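Local atomic coordinates of glycosyl hydrolase (Rhizobium leguminosarum bv. trifolii, PDB entry 5NDX), a protein that probably hydrolyses O-glycosidic bonds as a family 39 glycoside hydrolase, being a bacterial orthologue of human alpha-L-iduronidase. Residues Met41-Gly46 / Met553-Ala558; Cys441-Asp446 / Gln521-Pro526; Val530-Pro535 / Val604-Ala609; Thr536-Glu541 / Leu616-Ser621. The protein carries 2 engineered substitutions. One frame throughout, in Å; residues are numbered along the deposited sequence. Where two conformers were deposited one is given.

Contact 1 (Met41-Gly46 / Met553-Ala558); sequences MLAYIG and MLFWAA
M553 reaches Y44 through a bend at chi2 (67°), after a first torsion that sets CG opposite the backbone N; Y44 in turn has CG beside its own N, which brings round a ring whose CB starts out pointing away from the strand. The methyl end of M553 then lies over one face of the phenol ring, CE 3.6 Å from the Y44 ring centroid and 17° off the ring normal, a CH-pi contact displaced toward the CZ rim. SD stands obliquely to the same ring, nearest Y44 OH at 3.6 Å, which makes the pair a Met-aromatic contact as well. A43 fills the angle between the two long strand side chains: its CB lies 3.8 Å from M553 CE and 3.9 Å from F555 CD1. F555 slants past A43 and G46, CE1 3.2 Å from A43 O, and turns its ring edge to G46, whose C is 3.8 Å from F555 CE1. With an alanine in place of Y44, M553 CE would probably lose the flat surface it rests on and the thioether would be free to swing. Helix 36-45 follows the first strand of the parallel barrel and belongs to its first beta-alpha-beta crossover; strand 549-557 is the middle strand of a three-stranded antiparallel sheet, between 536-545 and 590-594. L592 and F326 also touch Y44, H88 meets F555, and the alternate strand residues L554 and W556 turn toward strand 566-572.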
loop_
_atom_site.group_PDB
_atom_site.type_symbol
_atom_site.label_atom_id
_atom_site.label_comp_id
_atom_site.label_asym_id
_atom_site.label_seq_id
_atom_site.Cartn_x
_atom_site.Cartn_y
_atom_site.Cartn_z
ATOM N N MET A 41 3.599 -7.131 10.518
ATOM C CA MET A 41 3.063 -6.139 9.592
ATOM C C MET A 41 2.803 -6.709 8.195
ATOM O O MET A 41 1.818 -6.345 7.561
ATOM C CB MET A 41 3.991 -4.947 9.517
ATOM C CG MET A 41 4.047 -4.181 10.827
ATOM S SD MET A 41 5.520 -3.169 10.933
ATOM C CE MET A 41 5.094 -2.152 12.351
ATOM N N LEU A 42 3.696 -7.587 7.718
ATOM C CA LEU A 42 3.551 -8.162 6.387
ATOM C C LEU A 42 2.304 -9.030 6.207
ATOM O O LEU A 42 1.827 -9.159 5.103
ATOM C CB LEU A 42 4.795 -8.942 5.971
ATOM C CG LEU A 42 6.051 -8.129 5.799
ATOM C CD1 LEU A 42 7.227 -9.026 5.474
ATOM C CD2 LEU A 42 5.898 -7.088 4.736
ATOM N N ALA A 43 1.808 -9.628 7.278
ATOM C CA ALA A 43 0.535 -10.337 7.249
ATOM C C ALA A 43 -0.599 -9.383 6.934
ATOM O O ALA A 43 -1.463 -9.707 6.119
ATOM C CB ALA A 43 0.284 -10.992 8.599
ATOM N N TYR A 44 -0.630 -8.206 7.596
ATOM C CA TYR A 44 -1.688 -7.230 7.242
ATOM C C TYR A 44 -1.495 -6.681 5.847
ATOM O O TYR A 44 -2.466 -6.552 5.106
ATOM C CB TYR A 44 -1.735 -6.040 8.161
ATOM C CG TYR A 44 -1.928 -6.308 9.599
ATOM C CD1 TYR A 44 -3.196 -6.386 10.193
ATOM C CD2 TYR A 44 -0.819 -6.469 10.399
ATOM C CE1 TYR A 44 -3.314 -6.560 11.567
ATOM C CE2 TYR A 44 -0.946 -6.697 11.730
ATOM C CZ TYR A 44 -2.175 -6.743 12.317
ATOM O OH TYR A 44 -2.111 -6.970 13.682
ATOM N N ILE A 45 -0.239 -6.389 5.475
ATOM C CA ILE A 45 0.071 -5.786 4.175
ATOM C C ILE A 45 -0.246 -6.749 3.017
ATOM O O ILE A 45 -0.796 -6.337 2.004
ATOM C CB ILE A 45 1.518 -5.327 4.110
ATOM C CG1 ILE A 45 1.739 -4.180 5.090
ATOM C CG2 ILE A 45 1.903 -4.891 2.702
ATOM C CD1 ILE A 45 3.215 -3.958 5.416
ATOM N N GLY A 46 0.028 -8.035 3.197
ATOM C CA GLY A 46 -0.315 -9.038 2.186
ATOM C C GLY A 46 -1.751 -9.519 2.193
ATOM O O GLY A 46 -2.107 -10.358 1.401
ATOM N N MET A 553 -1.071 -13.918 15.764
ATOM C CA MET A 553 -1.363 -13.321 14.494
ATOM C C MET A 553 -1.798 -14.409 13.523
ATOM O O MET A 553 -1.064 -15.385 13.347
ATOM C CB MET A 553 -0.132 -12.628 13.947
ATOM C CG MET A 553 -0.372 -11.863 12.669
ATOM S SD MET A 553 -1.480 -10.471 13.060
ATOM C CE MET A 553 -2.063 -10.083 11.429
ATOM N N LEU A 554 -2.971 -14.221 12.912
ATOM C CA LEU A 554 -3.515 -15.098 11.885
ATOM C C LEU A 554 -3.369 -14.422 10.523
ATOM O O LEU A 554 -3.602 -13.182 10.386
ATOM C CB LEU A 554 -4.989 -15.388 12.155
ATOM C CG LEU A 554 -5.391 -16.403 13.221
ATOM C CD1 LEU A 554 -4.856 -15.998 14.580
ATOM C CD2 LEU A 554 -6.908 -16.565 13.315
ATOM N N PHE A 555 -3.021 -15.215 9.519
ATOM C CA PHE A 555 -2.882 -14.781 8.115
ATOM C C PHE A 555 -3.472 -15.903 7.266
ATOM O O PHE A 555 -3.257 -17.058 7.578
ATOM C CB PHE A 555 -1.400 -14.583 7.774
ATOM C CG PHE A 555 -1.143 -14.175 6.352
ATOM C CD1 PHE A 555 -1.632 -12.938 5.853
ATOM C CD2 PHE A 555 -0.350 -14.990 5.492
ATOM C CE1 PHE A 555 -1.331 -12.515 4.541
ATOM C CE2 PHE A 555 -0.078 -14.593 4.167
ATOM C CZ PHE A 555 -0.567 -13.344 3.686
ATOM N N TRP A 556 -4.216 -15.561 6.218
ATOM C CA TRP A 556 -4.858 -16.536 5.355
ATOM C C TRP A 556 -5.032 -15.941 3.981
ATOM O O TRP A 556 -4.569 -14.829 3.738
ATOM C CB TRP A 556 -6.175 -17.026 5.967
ATOM C CG TRP A 556 -7.243 -16.041 6.122
ATOM C CD1 TRP A 556 -8.240 -15.770 5.254
ATOM C CD2 TRP A 556 -7.474 -15.232 7.272
ATOM N NE1 TRP A 556 -9.075 -14.825 5.780
ATOM C CE2 TRP A 556 -8.630 -14.475 7.020
ATOM C CE3 TRP A 556 -6.792 -15.048 8.478
ATOM C CZ2 TRP A 556 -9.120 -13.527 7.919
ATOM C CZ3 TRP A 556 -7.324 -14.136 9.417
ATOM C CH2 TRP A 556 -8.479 -13.383 9.108
ATOM N N ALA A 557 -5.678 -16.662 3.075
ATOM C CA ALA A 557 -5.934 -16.200 1.719
ATOM C C ALA A 557 -7.413 -16.334 1.466
ATOM O O ALA A 557 -8.062 -17.186 2.061
ATOM C CB ALA A 557 -5.128 -17.075 0.701
ATOM N N ALA A 558 -7.955 -15.480 0.606
ATOM C CA ALA A 558 -9.344 -15.573 0.150
ATOM C C ALA A 558 -9.512 -16.867 -0.686
ATOM O O ALA A 558 -8.595 -17.257 -1.389
ATOM C CB ALA A 558 -9.707 -14.336 -0.729
#

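Contact 2 (Cys441-Asp446 / Gln521-Pro526); sequences CLLRID and QVLVVP
C441 and L523 grip each other by both backbone groups, C441 N to L523 O at 2.8 Å and L523 N to C441 O at 2.9 Å. Two residues along strand 436-445, L443 repeats the exchange with Q521, L443 N to Q521 O at 2.9 Å and Q521 N to L443 O at 2.8 Å. Between the two hydrogen-bonded pairs, L442 and V522 form a non-hydrogen-bonded pair, where the CA of each points its hydrogen at a carbonyl: V522 CA lies 3.5 Å from C441 O. Their side chains run side by side in the same direction, L442 CD2 resting 3.8 Å from V522 CG1 and almost as near CG2. The other face carries C441, L443, Q521 and L523, whose beta carbons abut in pairs. Q521 starts there but bends at chi2, and its amide is held by S410 at OE1 and S408 at NE2, on neighbouring strand 407-413. Beyond the paired residues, R444 sends NH1 2.9 Å to D446 OD2, a salt bridge within the guanidinium plane that probably balances the buried charge; NE and NH2 are taken by T520 OG1 and D513 O. Strand 493-503 flanks 436-445 on the far side, and helix 364-372 packs on I445 and Q521. Regular antiparallel ladders with alternating faces of this kind are consistent with the beta-sandwich domain that accompanies the barrel in family 39 enzymes.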
loop_
_atom_site.group_PDB
_atom_site.type_symbol
_atom_site.label_atom_id
_atom_site.label_comp_id
_atom_site.label_asym_id
_atom_site.label_seq_id
_atom_site.Cartn_x
_atom_site.Cartn_y
_atom_site.Cartn_z
ATOM N N CYS A 441 -23.055 -2.372 0.375
ATOM C CA CYS A 441 -22.124 -2.295 1.488
ATOM C C CYS A 441 -21.482 -0.925 1.445
ATOM O O CYS A 441 -20.977 -0.527 0.397
ATOM C CB CYS A 441 -20.989 -3.351 1.404
ATOM S SG CYS A 441 -21.635 -4.995 0.993
ATOM N N LEU A 442 -21.551 -0.204 2.572
ATOM C CA LEU A 442 -20.995 1.127 2.681
ATOM C C LEU A 442 -19.893 1.125 3.727
ATOM O O LEU A 442 -20.163 0.905 4.891
ATOM C CB LEU A 442 -22.078 2.109 3.079
ATOM C CG LEU A 442 -23.341 2.074 2.225
ATOM C CD1 LEU A 442 -24.446 2.842 2.923
ATOM C CD2 LEU A 442 -23.106 2.591 0.818
ATOM N N LEU A 443 -18.661 1.327 3.303
ATOM C CA LEU A 443 -17.520 1.403 4.203
ATOM C C LEU A 443 -17.064 2.883 4.311
ATOM O O LEU A 443 -17.076 3.601 3.305
ATOM C CB LEU A 443 -16.385 0.580 3.647
ATOM C CG LEU A 443 -16.663 -0.893 3.472
ATOM C CD1 LEU A 443 -15.650 -1.504 2.539
ATOM C CD2 LEU A 443 -16.548 -1.547 4.840
ATOM N N ARG A 444 -16.636 3.293 5.503
ATOM C CA ARG A 444 -16.316 4.684 5.788
ATOM C C ARG A 444 -15.109 4.808 6.677
ATOM O O ARG A 444 -14.985 4.106 7.705
ATOM C CB ARG A 444 -17.512 5.355 6.484
ATOM C CG ARG A 444 -17.347 6.785 7.014
ATOM C CD ARG A 444 -16.995 7.784 5.954
ATOM N NE ARG A 444 -18.046 7.989 4.983
ATOM C CZ ARG A 444 -19.198 8.646 5.214
ATOM N NH1 ARG A 444 -19.499 9.150 6.398
ATOM N NH2 ARG A 444 -20.066 8.793 4.233
ATOM N N ILE A 445 -14.231 5.704 6.255
ATOM C CA ILE A 445 -13.160 6.222 7.061
ATOM C C ILE A 445 -13.426 7.729 7.273
ATOM O O ILE A 445 -13.373 8.502 6.333
ATOM C CB ILE A 445 -11.760 6.049 6.417
ATOM C CG1 ILE A 445 -11.532 4.592 6.046
ATOM C CG2 ILE A 445 -10.687 6.513 7.410
ATOM C CD1 ILE A 445 -10.337 4.366 5.159
ATOM N N ASP A 446 -13.696 8.104 8.514
ATOM C CA ASP A 446 -13.884 9.501 8.876
ATOM C C ASP A 446 -13.655 9.562 10.380
ATOM O O ASP A 446 -13.217 8.585 11.013
ATOM C CB ASP A 446 -15.225 10.081 8.401
ATOM C CG ASP A 446 -16.452 9.459 9.079
ATOM O OD1 ASP A 446 -16.279 8.809 10.154
ATOM O OD2 ASP A 446 -17.630 9.633 8.565
ATOM N N GLN A 521 -16.445 3.827 0.609
ATOM C CA GLN A 521 -16.464 2.813 -0.479
ATOM C C GLN A 521 -17.872 2.232 -0.545
ATOM O O GLN A 521 -18.418 1.793 0.471
ATOM C CB GLN A 521 -15.421 1.732 -0.211
ATOM C CG GLN A 521 -15.031 0.945 -1.438
ATOM C CD GLN A 521 -14.207 1.751 -2.389
ATOM O OE1 GLN A 521 -13.531 2.725 -2.002
ATOM N NE2 GLN A 521 -14.226 1.356 -3.660
ATOM N N VAL A 522 -18.495 2.323 -1.722
ATOM C CA VAL A 522 -19.819 1.779 -1.946
ATOM C C VAL A 522 -19.650 0.530 -2.856
ATOM O O VAL A 522 -19.148 0.634 -3.980
ATOM C CB VAL A 522 -20.688 2.799 -2.660
ATOM C CG1 VAL A 522 -22.107 2.246 -2.856
ATOM C CG2 VAL A 522 -20.686 4.152 -1.879
ATOM N N LEU A 523 -20.069 -0.625 -2.361
ATOM C CA LEU A 523 -20.043 -1.860 -3.102
ATOM C C LEU A 523 -21.475 -2.254 -3.317
ATOM O O LEU A 523 -22.260 -2.280 -2.351
ATOM C CB LEU A 523 -19.340 -2.953 -2.304
ATOM C CG LEU A 523 -17.902 -2.635 -1.860
ATOM C CD1 LEU A 523 -17.347 -3.705 -0.909
ATOM C CD2 LEU A 523 -17.017 -2.496 -3.045
ATOM N N VAL A 524 -21.836 -2.478 -4.575
ATOM C CA VAL A 524 -23.161 -2.980 -4.936
ATOM C C VAL A 524 -22.919 -4.292 -5.698
ATOM O O VAL A 524 -22.373 -4.269 -6.803
ATOM C CB VAL A 524 -23.908 -2.009 -5.814
ATOM C CG1 VAL A 524 -25.279 -2.567 -6.149
ATOM C CG2 VAL A 524 -24.077 -0.650 -5.114
ATOM N N VAL A 525 -23.250 -5.424 -5.076
ATOM C CA VAL A 525 -22.820 -6.705 -5.611
ATOM C C VAL A 525 -24.033 -7.619 -5.885
ATOM O O VAL A 525 -24.962 -7.608 -5.119
ATOM C CB VAL A 525 -21.807 -7.405 -4.707
ATOM C CG1 VAL A 525 -20.596 -6.534 -4.565
ATOM C CG2 VAL A 525 -22.361 -7.729 -3.331
ATOM N N PRO A 526 -24.012 -8.396 -6.990
ATOM C CA PRO A 526 -25.116 -9.287 -7.293
ATOM C C PRO A 526 -25.084 -10.535 -6.423
ATOM O O PRO A 526 -24.110 -10.807 -5.767
ATOM C CB PRO A 526 -24.895 -9.642 -8.764
ATOM C CG PRO A 526 -23.404 -9.592 -8.913
ATOM C CD PRO A 526 -22.999 -8.397 -8.061
#

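Contact 3 (Val530-Pro535 / Val604-Ala609); sequences VPPAAP and VCARDA. Unlike the reference sequence in segment 530-535: A534 (reference Thr). Unlike the reference sequence in segment 604-609: R607 (reference His). With SO4 (sulfate ion), chain H; SO4 (sulfate ion), chain G.
P532 and P535 press the linker 530-535 against strand 601-607, and A606 lies between them. P535 is the closer, its CG 3.5 Å from V604 O and 3.9 Å from V604 CG1, which it crosses obliquely. The A606 methyl faces the linker, 3.6 Å from A533 O, with P532 CG just beyond. P531 to P535 keep polyproline II backbone angles, a run without backbone bonds to the strand that leads into strand 536-545; a proline-rich entry to the first strand is consistent with a fibronectin type III-like domain, as in the human enzyme. With an alanine in place of P532, A606 CB would probably lose the ring packed on it, and a gap would open beside D608.

Beyond the prolines the contact turns polar at D608, where chi1 of 66° sets the carboxylate across the P532 ring at about a right angle. Water 1 donates to D608 OD2 at 2.6 Å and to V530 O at 2.7 Å, bridging strand end and linker, while R612 forms a salt bridge with OD2. Looser still is the solvent side, with V530 exposed and two sulfates, probably from the crystallisation liquor: A534 N meets O4 of the chain H sulfate at 3.0 Å, and R607 forks onto the chain G sulfate, NH1 to its O2 at 2.8 Å and NH2 to its O3 at 2.6 Å, with the sulfur in the guanidinium plane.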
loop_
_atom_site.group_PDB
_atom_site.type_symbol
_atom_site.label_atom_id
_atom_site.label_comp_id
_atom_site.label_asym_id
_atom_site.label_seq_id
_atom_site.Cartn_x
_atom_site.Cartn_y
_atom_site.Cartn_z
ATOM N N VAL A 530 -24.970 -18.874 -4.267
ATOM C CA VAL A 530 -24.358 -19.888 -3.386
ATOM C C VAL A 530 -23.507 -19.184 -2.321
ATOM O O VAL A 530 -23.152 -18.027 -2.506
ATOM C CB VAL A 530 -23.450 -20.862 -4.194
ATOM C CG1 VAL A 530 -24.285 -21.695 -5.155
ATOM C CG2 VAL A 530 -22.405 -20.147 -5.013
ATOM N N PRO A 531 -23.149 -19.884 -1.241
ATOM C CA PRO A 531 -22.264 -19.277 -0.275
ATOM C C PRO A 531 -20.888 -19.025 -0.864
ATOM O O PRO A 531 -20.541 -19.581 -1.879
ATOM C CB PRO A 531 -22.192 -20.317 0.866
ATOM C CG PRO A 531 -23.331 -21.257 0.613
ATOM C CD PRO A 531 -23.464 -21.286 -0.877
ATOM N N PRO A 532 -20.135 -18.111 -0.269
ATOM C CA PRO A 532 -18.796 -17.820 -0.751
ATOM C C PRO A 532 -17.825 -18.989 -0.477
ATOM O O PRO A 532 -18.059 -19.801 0.431
ATOM C CB PRO A 532 -18.394 -16.637 0.118
ATOM C CG PRO A 532 -19.052 -16.932 1.401
ATOM C CD PRO A 532 -20.382 -17.537 1.057
ATOM N N ALA A 533 -16.748 -19.024 -1.237
ATOM C CA ALA A 533 -15.712 -19.994 -1.056
ATOM C C ALA A 533 -15.008 -19.812 0.302
ATOM O O ALA A 533 -14.796 -18.702 0.813
ATOM C CB ALA A 533 -14.708 -19.881 -2.187
ATOM N N ALA A 534 -14.674 -20.939 0.897
ATOM C CA ALA A 534 -13.986 -20.951 2.159
ATOM C C ALA A 534 -12.582 -20.348 2.027
ATOM O O ALA A 534 -11.974 -20.382 0.957
ATOM C CB ALA A 534 -13.942 -22.364 2.719
ATOM N N PRO A 535 -12.097 -19.709 3.089
ATOM C CA PRO A 535 -10.709 -19.230 3.031
ATOM C C PRO A 535 -9.705 -20.394 3.018
ATOM O O PRO A 535 -10.071 -21.493 3.371
ATOM C CB PRO A 535 -10.537 -18.432 4.329
ATOM C CG PRO A 535 -11.819 -18.501 5.038
ATOM C CD PRO A 535 -12.744 -19.457 4.375
ATOM N N VAL A 604 -11.491 -19.686 10.556
ATOM C CA VAL A 604 -11.842 -18.493 9.809
ATOM C C VAL A 604 -12.958 -18.849 8.825
ATOM O O VAL A 604 -12.829 -19.850 8.118
ATOM C CB VAL A 604 -10.604 -17.909 9.098
ATOM C CG1 VAL A 604 -10.989 -16.663 8.339
ATOM C CG2 VAL A 604 -9.543 -17.536 10.115
ATOM N N CYS A 605 -14.052 -18.066 8.828
ATOM C CA CYS A 605 -15.195 -18.216 7.930
ATOM C C CYS A 605 -15.266 -17.011 7.012
ATOM O O CYS A 605 -14.974 -15.907 7.444
ATOM C CB CYS A 605 -16.502 -18.299 8.745
ATOM S SG CYS A 605 -16.375 -19.618 10.022
ATOM N N ALA A 606 -15.669 -17.208 5.764
ATOM C CA ALA A 606 -16.012 -16.112 4.886
ATOM C C ALA A 606 -17.510 -15.911 4.953
ATOM O O ALA A 606 -18.243 -16.881 5.184
ATOM C CB ALA A 606 -15.552 -16.360 3.468
ATOM N N ARG A 607 -17.936 -14.643 4.856
ATOM C CA ARG A 607 -19.339 -14.237 4.796
ATOM C C ARG A 607 -19.536 -13.300 3.620
ATOM O O ARG A 607 -18.753 -12.377 3.435
ATOM C CB ARG A 607 -19.784 -13.531 6.054
ATOM C CG ARG A 607 -20.184 -14.476 7.156
ATOM C CD ARG A 607 -21.205 -13.859 8.105
ATOM N NE ARG A 607 -21.333 -14.795 9.218
ATOM C CZ ARG A 607 -22.154 -15.840 9.252
ATOM N NH1 ARG A 607 -23.011 -16.072 8.266
ATOM N NH2 ARG A 607 -22.140 -16.654 10.306
ATOM N N ASP A 608 -20.531 -13.575 2.795
ATOM C CA ASP A 608 -20.810 -12.705 1.699
ATOM C C ASP A 608 -21.758 -11.605 2.184
ATOM O O ASP A 608 -22.245 -11.627 3.326
ATOM C CB ASP A 608 -21.328 -13.453 0.482
ATOM C CG ASP A 608 -22.698 -14.100 0.681
ATOM O OD1 ASP A 608 -23.439 -13.743 1.615
ATOM O OD2 ASP A 608 -23.011 -14.989 -0.153
ATOM N N ALA A 609 -22.054 -10.679 1.301
ATOM C CA ALA A 609 -22.882 -9.542 1.693
ATOM C C ALA A 609 -24.368 -9.924 1.877
ATOM O O ALA A 609 -25.136 -9.149 2.432
ATOM C CB ALA A 609 -22.707 -8.409 0.688
HETATM S S SO4 H . -15.303 -23.897 -1.161
HETATM O O1 SO4 H . -16.526 -23.312 -1.763
HETATM O O2 SO4 H . -15.237 -25.335 -1.515
HETATM O O3 SO4 H . -14.120 -23.198 -1.715
HETATM O O4 SO4 H . -15.339 -23.783 0.316
HETATM S S SO4 G . -24.303 -19.267 10.221
HETATM O O1 SO4 G . -25.740 -19.400 10.572
HETATM O O2 SO4 G . -24.175 -18.503 8.961
HETATM O O3 SO4 G . -23.594 -18.558 11.311
HETATM O O4 SO4 G . -23.703 -20.610 10.040
HETATM O O HOH W 1 -21.534 -15.863 -2.152
#

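Contact 4 (Thr536-Glu541 / Leu616-Ser621); sequences TGLVVE and LCLSRS. Unlike the reference sequence in segment 616-621: L618 (reference Val), S619 (reference Phe).
Strands 536-541 and 618-620 run side by side in the same sense, their axes 7.2 Å apart at closest and 32° from parallel, too far for direct backbone pairing, though the CA atoms of V540 and S621 come to 5.4 Å. In the conformer given, one of two deposited, L618 CG lies 3.9 Å from T536 CA. Its CD1 is directed at L538 CB, but the very short approach there is doubtful. L538 has its CG opposite the backbone N (chi1 176°), which carries CD2 across to the backbone beyond L618, 3.7 Å from R620 N. V540 lays CG2 on the last residue, 3.6 Å from S621 CA. G537, with phi of 69°, a value that suits glycine, turns the chain just before L538.

Each strand pairs backbone to backbone in its own sheet: V539 and E541 with F555 and M553, L618 and R620 with V604 and Y602. V604 also touches L538, and Y602 touches V540. E541 points away from the contact to a salt bridge with R39 on helix 36-45. R620 is poorly ordered and its tip leads outward, near the like charge of R601. At the V540/S621 end water 2 accepts from V540 N at 2.9 Å and donates to S621 O at 3.2 Å. Leucine and valine side chains thus close the gap between the edge strands of two sheets, while one water, rather than a direct bond, links V540 N to S621 O.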
loop_
_atom_site.group_PDB
_atom_site.type_symbol
_atom_site.label_atom_id
_atom_site.label_comp_id
_atom_site.label_asym_id
_atom_site.label_seq_id
_atom_site.Cartn_x
_atom_site.Cartn_y
_atom_site.Cartn_z
ATOM N N THR A 536 -8.448 -20.116 2.713
ATOM C CA THR A 536 -7.412 -21.126 2.633
ATOM C C THR A 536 -6.111 -20.695 3.260
ATOM O O THR A 536 -5.856 -19.492 3.424
ATOM C CB THR A 536 -7.122 -21.513 1.176
ATOM O OG1 THR A 536 -6.535 -20.420 0.466
ATOM C CG2 THR A 536 -8.403 -21.952 0.457
ATOM N N GLY A 537 -5.262 -21.670 3.573
ATOM C CA GLY A 537 -3.854 -21.357 3.909
ATOM C C GLY A 537 -3.691 -20.615 5.246
ATOM O O GLY A 537 -2.905 -19.698 5.340
ATOM N N LEU A 538 -4.428 -21.017 6.275
ATOM C CA LEU A 538 -4.372 -20.326 7.548
ATOM C C LEU A 538 -3.061 -20.583 8.243
ATOM O O LEU A 538 -2.785 -21.729 8.513
ATOM C CB LEU A 538 -5.470 -20.795 8.476
ATOM C CG LEU A 538 -5.475 -20.212 9.896
ATOM C CD1 LEU A 538 -5.610 -18.700 9.857
ATOM C CD2 LEU A 538 -6.625 -20.785 10.694
ATOM N N VAL A 539 -2.297 -19.525 8.558
ATOM C CA VAL A 539 -1.028 -19.556 9.331
ATOM C C VAL A 539 -1.265 -18.817 10.675
ATOM O O VAL A 539 -1.897 -17.742 10.695
ATOM C CB VAL A 539 0.104 -18.832 8.525
ATOM C CG1 VAL A 539 1.463 -18.826 9.251
ATOM C CG2 VAL A 539 0.294 -19.461 7.149
ATOM N N VAL A 540 -0.778 -19.374 11.786
ATOM C CA VAL A 540 -0.949 -18.819 13.118
ATOM C C VAL A 540 0.422 -18.664 13.720
ATOM O O VAL A 540 1.210 -19.600 13.690
ATOM C CB VAL A 540 -1.759 -19.724 14.034
ATOM C CG1 VAL A 540 -1.923 -19.064 15.408
ATOM C CG2 VAL A 540 -3.107 -20.015 13.405
ATOM N N GLU A 541 0.758 -17.479 14.215
ATOM C CA GLU A 541 2.037 -17.287 14.881
ATOM C C GLU A 541 1.905 -16.566 16.172
ATOM O O GLU A 541 1.099 -15.624 16.297
ATOM C CB GLU A 541 2.948 -16.458 14.047
ATOM C CG GLU A 541 3.372 -17.168 12.813
ATOM C CD GLU A 541 4.127 -16.240 11.947
ATOM O OE1 GLU A 541 4.886 -15.433 12.511
ATOM O OE2 GLU A 541 3.936 -16.303 10.716
ATOM N N LEU A 616 -17.695 -24.390 4.507
ATOM C CA LEU A 616 -16.499 -24.789 5.175
ATOM C C LEU A 616 -15.931 -23.503 5.865
ATOM O O LEU A 616 -15.837 -22.443 5.242
ATOM C CB LEU A 616 -15.572 -25.312 4.066
ATOM C CG LEU A 616 -14.292 -26.192 4.028
ATOM C CD1 LEU A 616 -14.355 -26.935 2.696
ATOM C CD2 LEU A 616 -12.910 -25.499 4.144
ATOM N N CYS A 617 -15.567 -23.642 7.132
ATOM C CA CYS A 617 -14.570 -22.815 7.764
ATOM C C CYS A 617 -13.167 -23.426 7.582
ATOM O O CYS A 617 -13.051 -24.563 7.191
ATOM C CB CYS A 617 -14.995 -22.502 9.213
ATOM S SG CYS A 617 -16.562 -21.514 9.100
ATOM N N LEU A 618 -12.137 -22.595 7.697
ATOM C CA LEU A 618 -10.736 -22.990 7.585
ATOM C C LEU A 618 -10.189 -23.044 8.998
ATOM O O LEU A 618 -10.236 -22.037 9.693
ATOM C CB LEU A 618 -9.959 -21.951 6.767
ATOM C CG LEU A 618 -8.670 -22.410 6.109
ATOM C CD1 LEU A 618 -7.666 -22.874 7.102
ATOM C CD2 LEU A 618 -9.019 -23.588 5.256
ATOM N N SER A 619 -9.669 -24.191 9.406
ATOM C CA SER A 619 -9.105 -24.416 10.741
ATOM C C SER A 619 -7.585 -24.503 10.761
ATOM O O SER A 619 -6.957 -24.704 9.715
ATOM C CB SER A 619 -9.639 -25.720 11.344
ATOM O OG SER A 619 -11.005 -25.564 11.697
ATOM N N ARG A 620 -7.043 -24.253 11.960
ATOM C CA ARG A 620 -5.713 -24.698 12.452
ATOM C C ARG A 620 -5.260 -23.934 13.739
ATOM O O ARG A 620 -6.111 -23.375 14.436
ATOM C CB ARG A 620 -4.622 -24.781 11.349
ATOM C CG ARG A 620 -4.571 -26.179 10.711
ATOM C CD ARG A 620 -3.901 -27.251 11.580
ATOM N NE ARG A 620 -4.163 -27.083 13.020
ATOM C CZ ARG A 620 -3.327 -27.399 14.016
ATOM N NH1 ARG A 620 -3.683 -27.137 15.273
ATOM N NH2 ARG A 620 -2.151 -27.987 13.790
ATOM N N SER A 621 -3.971 -24.014 14.112
ATOM C CA SER A 621 -3.357 -23.182 15.198
ATOM C C SER A 621 -1.834 -23.335 15.163
ATOM O O SER A 621 -1.270 -23.562 14.090
ATOM C CB SER A 621 -3.898 -23.510 16.610
ATOM O OG SER A 621 -3.332 -22.645 17.592
HETATM O O HOH W 2 0.161 -22.142 11.620
#

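Overall arrangement
Contacts 1 and 2 are buried, contact 3 is partly so, and contact 4 lies at the surface. Contact 2 is the one built on backbone bonds, inside a large sheet; the others join separate elements by packing. Contacts 1 and 4 share a sheet, strands 549-557 and 536-545 being neighbours, so one face of it meets the barrel helix while L538 and V540 meet the second small sheet. Contacts 3 and 4 are tied by the C605-C617 disulfide. W556 packs on P535 and V604 between contacts 1 and 3, and A609 touches C441 between contacts 3 and 2. The buried contacts 1 and 2 rest on direct contacts, whereas 3 and 4 have water-bridged margins.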